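Local coordinates for flagellar motor switch protein FLIG (Thermotoga maritima, PDB 1LKV), which probably forms part of the switch complex at the base of the flagellar basal body, helping to determine the direction of flagellar rotation, at residues R144-V149 / E171-N176. Numbering follows the deposited sequence.
Sequences RSIQLV and EKIFKN
Asn176 ND2, packed against Ile146, donates to Lys172 O at 2.9 Å, nearly in line with that carbonyl (C=O...N 167°), although the acceptor is tilted modestly from the Asn176 amide plane. A weak hydrogen bond to Asp143 OD1, at the start of helix 143-150, gives the same nitrogen a second partner. Across the contact the other end of this amide is used: Gln147 NE2 reaches Asn176 OD1 at 3.3 Å, straight (163°) but long and therefore weak, with the two amide planes 43° apart. Gln147 gets there with its chain extended beyond CG, and its CG also rests against Asn176 OD1.

The apolar half centres on Ile146, whose CB points toward segment 171-176. Its CD1 touches the aliphatic CG of Lys172 at 3.8 Å, and its CG2, anti to the backbone N, meets Ile173 CD1 at 4.1 Å. Both side chains cross Ile146 at about a right angle. The ND2 end of the Asn176 amide lies against the isoleucine, 3.9 Å from Ile146 CB. Ile138 and Leu141 pack on Ile146 from the preceding loop.

Replacing Asn176 by an alanine would probably leave Gln147 NE2 and Lys172 O without this partner and open a gap beside Ile146. Within the C-terminal domain of FliG, the contact joins helix 143-150 to helix 167-174 and the turn that follows it. A buried asparagine just past helix 167-174, bonded back to Lys172 O, presents its oxygen to an exposed glutamine, which implies a junction resting mainly on Ile146 packed against Asn176, Lys172 and Ile173, with the internal bond orienting the amide and the weak Gln147 bond as a supplement.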
# COMPACT_ATOMS: atom_id res chain seq x y z
N ARG A 144 20.71 22.17 2.05
CA ARG A 144 21.48 21.61 3.15
C ARG A 144 20.78 20.42 3.79
O ARG A 144 21.41 19.42 4.17
CB ARG A 144 21.68 22.69 4.21
CG ARG A 144 22.64 22.34 5.33
CD ARG A 144 22.48 23.20 6.56
NE ARG A 144 22.27 22.35 7.71
CZ ARG A 144 21.15 22.30 8.42
NH1 ARG A 144 20.13 23.08 8.12
NH2 ARG A 144 21.08 21.47 9.44
N SER A 145 19.46 20.55 3.88
CA SER A 145 18.64 19.50 4.43
C SER A 145 18.69 18.28 3.52
O SER A 145 18.94 17.19 4.00
CB SER A 145 17.20 19.98 4.61
OG SER A 145 17.18 21.23 5.26
N ILE A 146 18.54 18.50 2.22
CA ILE A 146 18.61 17.42 1.22
C ILE A 146 19.97 16.75 1.24
O ILE A 146 20.04 15.53 1.32
CB ILE A 146 18.27 17.92 -0.18
CG1 ILE A 146 16.90 18.59 -0.14
CG2 ILE A 146 18.21 16.76 -1.14
CD1 ILE A 146 16.20 18.66 -1.44
N GLN A 147 21.02 17.56 1.32
CA GLN A 147 22.39 17.05 1.42
C GLN A 147 22.61 16.18 2.65
O GLN A 147 23.24 15.12 2.53
CB GLN A 147 23.40 18.19 1.39
CG GLN A 147 23.66 18.77 0.02
CD GLN A 147 24.67 19.88 0.08
OE1 GLN A 147 25.69 19.74 0.76
NE2 GLN A 147 24.41 20.98 -0.61
N LEU A 148 22.03 16.58 3.79
CA LEU A 148 22.06 15.78 5.01
C LEU A 148 21.30 14.49 4.87
O LEU A 148 21.77 13.48 5.36
CB LEU A 148 21.51 16.55 6.20
CG LEU A 148 22.57 17.35 6.96
CD1 LEU A 148 21.93 18.24 8.03
CD2 LEU A 148 23.63 16.44 7.59
N VAL A 149 20.16 14.51 4.17
CA VAL A 149 19.34 13.32 3.94
C VAL A 149 20.08 12.33 3.06
O VAL A 149 20.15 11.16 3.38
CB VAL A 149 17.97 13.67 3.32
CG1 VAL A 149 17.23 12.46 2.85
CG2 VAL A 149 17.12 14.37 4.33
N GLU A 171 15.35 16.58 -10.05
CA GLU A 171 16.26 17.68 -10.26
C GLU A 171 16.78 18.29 -8.99
O GLU A 171 17.94 18.70 -8.95
CB GLU A 171 15.60 18.77 -11.10
CG GLU A 171 16.26 18.94 -12.45
CD GLU A 171 17.79 19.01 -12.35
OE1 GLU A 171 18.30 19.98 -11.72
OE2 GLU A 171 18.46 18.09 -12.89
N LYS A 172 15.94 18.30 -7.95
CA LYS A 172 16.28 18.86 -6.65
C LYS A 172 17.29 17.95 -5.95
O LYS A 172 18.15 18.41 -5.19
CB LYS A 172 15.02 19.06 -5.81
CG LYS A 172 15.12 20.17 -4.77
CD LYS A 172 14.13 21.33 -5.07
CE LYS A 172 14.71 22.70 -4.68
NZ LYS A 172 15.39 22.61 -3.34
N ILE A 173 17.17 16.65 -6.24
CA ILE A 173 18.11 15.68 -5.73
C ILE A 173 19.45 15.82 -6.47
O ILE A 173 20.49 15.96 -5.82
CB ILE A 173 17.53 14.24 -5.86
CG1 ILE A 173 16.24 14.09 -5.07
CG2 ILE A 173 18.53 13.19 -5.41
CD1 ILE A 173 16.40 14.05 -3.58
N PHE A 174 19.41 15.86 -7.80
CA PHE A 174 20.61 15.89 -8.67
C PHE A 174 21.54 17.09 -8.40
O PHE A 174 22.78 16.95 -8.39
CB PHE A 174 20.25 15.91 -10.17
CG PHE A 174 19.56 14.66 -10.69
CD1 PHE A 174 18.71 14.75 -11.78
CD2 PHE A 174 19.76 13.42 -10.10
CE1 PHE A 174 18.06 13.63 -12.26
CE2 PHE A 174 19.10 12.30 -10.59
CZ PHE A 174 18.26 12.41 -11.67
N LYS A 175 20.91 18.23 -8.11
CA LYS A 175 21.57 19.50 -7.79
C LYS A 175 22.31 19.42 -6.46
O LYS A 175 23.22 20.20 -6.19
CB LYS A 175 20.51 20.60 -7.74
CG LYS A 175 21.01 22.06 -7.89
CD LYS A 175 19.86 23.08 -7.73
CE LYS A 175 19.68 23.50 -6.27
NZ LYS A 175 18.41 24.26 -6.03
N ASN A 176 21.93 18.45 -5.63
CA ASN A 176 22.53 18.32 -4.33
C ASN A 176 23.49 17.17 -4.15
O ASN A 176 23.75 16.73 -3.03
CB ASN A 176 21.45 18.30 -3.28
CG ASN A 176 20.97 19.66 -2.97
OD1 ASN A 176 21.76 20.52 -2.56
ND2 ASN A 176 19.68 19.91 -3.21